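Local coordinates for protein alpha-2,3-sialyltransferase (Campylobacter jejuni, PDB 2P2V) that probably transfers sialic acid from a CMP-activated donor to an acceptor sugar in an alpha-2,3 linkage, this chain being the N-terminal, donor-binding part of a longer protein, at residues Ile137-Asn140 / Glu141-Asn145. Sequence-based numbering, arbitrary orientation.
Sequences IKYN and EIYFN. With EDO (1,2-ethanediol), chain C.
Tyr-139, Tyr-143 and Phe-144 form an aromatic cluster on the last turns of helix 131-144. The edge of the Phe-144 ring points at the face of Tyr-139 in a T-shaped pair, planes 85° apart, with Phe-144 CE2 3.7 Å from Tyr-139 CE2. Tyr-143 meets the same phenol obliquely, its CD2 coming 3.3 Å from Tyr-139 CD1. Tyr-139 extends with its CG opposite the backbone N (chi1 179°), which carries the ring toward the C-terminal end of the helix, within reach of both later rings.

Backbone bonds of the i to i+4 kind hold this spacing. Ile-142 N reaches Lys-138 O at 2.8 Å and nearly straight, whereas Phe-144 N to Asn-140 O (3.0 Å) is bent to 130° and weak. Asn-145 is the first residue to leave helical phi/psi, with a positive phi that asparagine tolerates well, while its N still donates to Glu-141 O. An ethanediol, probably from the crystallisation liquor, donates from O1 to Tyr-143 O at 2.6 Å and also bonds Asp-265 N of the second subunit, so it lies between the two chains.

The buried polar ends find partners beyond the helix end, mostly on the second subunit. Tyr-139 OH bonds His-78 and Gln-82 of the second subunit, Tyr-143 OH bonds Leu-74 O there, and Lys-138 NZ donates to Asn-115 O of that subunit and to Asn-100 O of its own chain, its long chain suiting a buried ammonium shared between carbonyls. Glu-141, bent at chi2, turns instead to a salt bridge with Arg-147 of its own chain.

Tyrosine thus serves twice: its ring packs within the helix end while its hydroxyl crosses to a neighbour, making this turn part of the subunit interface of the tetramer.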
loop_
_atom_site.group_PDB
_atom_site.type_symbol
_atom_site.label_atom_id
_atom_site.label_comp_id
_atom_site.label_asym_id
_atom_site.label_seq_id
_atom_site.Cartn_x
_atom_site.Cartn_y
_atom_site.Cartn_z
ATOM N N ILE A 137 16.583 -16.445 11.921
ATOM C CA ILE A 137 17.683 -15.554 11.344
ATOM C C ILE A 137 17.457 -14.110 11.684
ATOM O O ILE A 137 18.436 -13.366 11.919
ATOM C CB ILE A 137 17.947 -15.823 9.847
ATOM C CG1 ILE A 137 16.752 -15.413 8.917
ATOM C CG2 ILE A 137 18.335 -17.330 9.623
ATOM C CD1 ILE A 137 17.056 -15.501 7.385
ATOM N N LYS A 138 16.205 -13.654 11.728
ATOM C CA LYS A 138 15.997 -12.241 12.123
ATOM C C LYS A 138 16.346 -11.974 13.562
ATOM O O LYS A 138 16.960 -10.921 13.858
ATOM C CB LYS A 138 14.568 -11.767 11.791
ATOM C CG LYS A 138 14.291 -11.833 10.265
ATOM C CD LYS A 138 13.186 -10.873 9.936
ATOM C CE LYS A 138 13.394 -10.383 8.538
ATOM N NZ LYS A 138 12.468 -9.339 8.143
ATOM N N TYR A 139 16.004 -12.906 14.455
ATOM C CA TYR A 139 16.300 -12.757 15.873
ATOM C C TYR A 139 17.833 -12.684 16.031
ATOM O O TYR A 139 18.364 -11.805 16.714
ATOM C CB TYR A 139 15.761 -13.958 16.677
ATOM C CG TYR A 139 16.043 -13.881 18.163
ATOM C CD1 TYR A 139 15.656 -12.763 18.912
ATOM C CD2 TYR A 139 16.666 -14.957 18.854
ATOM C CE1 TYR A 139 15.897 -12.694 20.291
ATOM C CE2 TYR A 139 16.903 -14.885 20.252
ATOM C CZ TYR A 139 16.542 -13.749 20.952
ATOM O OH TYR A 139 16.764 -13.608 22.318
ATOM N N ASN A 140 18.533 -13.600 15.397
ATOM C CA ASN A 140 20.029 -13.571 15.516
ATOM C C ASN A 140 20.706 -12.383 14.858
ATOM O O ASN A 140 21.652 -11.811 15.442
ATOM C CB ASN A 140 20.635 -14.826 14.965
ATOM C CG ASN A 140 20.460 -15.969 15.869
ATOM O OD1 ASN A 140 20.869 -15.932 17.017
ATOM N ND2 ASN A 140 19.815 -16.985 15.385
ATOM N N GLU A 141 20.203 -11.954 13.701
ATOM C CA GLU A 141 20.675 -10.701 13.095
ATOM C C GLU A 141 20.452 -9.516 13.988
ATOM O O GLU A 141 21.424 -8.728 14.351
ATOM C CB GLU A 141 19.965 -10.502 11.745
ATOM C CG GLU A 141 20.258 -9.154 11.068
ATOM C CD GLU A 141 21.599 -9.121 10.371
ATOM O OE1 GLU A 141 21.913 -10.019 9.578
ATOM O OE2 GLU A 141 22.357 -8.154 10.617
ATOM N N ILE A 142 19.199 -9.261 14.376
ATOM C CA ILE A 142 18.910 -8.026 15.141
ATOM C C ILE A 142 19.573 -7.963 16.506
ATOM O O ILE A 142 20.151 -6.904 16.904
ATOM C CB ILE A 142 17.323 -7.845 15.344
ATOM C CG1 ILE A 142 16.680 -7.601 13.952
ATOM C CG2 ILE A 142 17.021 -6.686 16.314
ATOM C CD1 ILE A 142 15.156 -8.046 13.843
ATOM N N TYR A 143 19.464 -9.042 17.264
ATOM C CA TYR A 143 19.880 -8.983 18.660
ATOM C C TYR A 143 21.336 -9.422 18.854
ATOM O O TYR A 143 21.937 -9.159 19.915
ATOM C CB TYR A 143 18.991 -9.858 19.503
ATOM C CG TYR A 143 17.590 -9.264 19.643
ATOM C CD1 TYR A 143 17.285 -8.366 20.660
ATOM C CD2 TYR A 143 16.586 -9.573 18.709
ATOM C CE1 TYR A 143 16.014 -7.796 20.773
ATOM C CE2 TYR A 143 15.303 -9.055 18.841
ATOM C CZ TYR A 143 15.009 -8.198 19.840
ATOM O OH TYR A 143 13.733 -7.735 19.918
ATOM N N PHE A 144 21.892 -10.102 17.881
ATOM C CA PHE A 144 23.230 -10.698 18.117
ATOM C C PHE A 144 24.212 -10.396 17.007
ATOM O O PHE A 144 25.369 -10.840 17.106
ATOM C CB PHE A 144 23.168 -12.221 18.367
ATOM C CG PHE A 144 22.338 -12.616 19.579
ATOM C CD1 PHE A 144 22.848 -12.523 20.886
ATOM C CD2 PHE A 144 21.046 -13.077 19.422
ATOM C CE1 PHE A 144 22.083 -12.882 22.001
ATOM C CE2 PHE A 144 20.271 -13.414 20.522
ATOM C CZ PHE A 144 20.776 -13.319 21.819
ATOM N N ASN A 145 23.770 -9.706 15.944
ATOM C CA ASN A 145 24.662 -9.323 14.842
ATOM C C ASN A 145 25.300 -10.518 14.173
ATOM O O ASN A 145 26.469 -10.502 13.817
ATOM C CB ASN A 145 25.721 -8.336 15.378
ATOM C CG ASN A 145 26.518 -7.675 14.277
ATOM O OD1 ASN A 145 25.996 -7.335 13.200
ATOM N ND2 ASN A 145 27.817 -7.480 14.542
HETATM C C1 EDO C . 20.492 -9.254 22.943
HETATM O O1 EDO C . 20.802 -8.176 22.041
HETATM C C2 EDO C . 21.695 -9.804 23.676
HETATM O O2 EDO C . 21.960 -8.814 24.650
#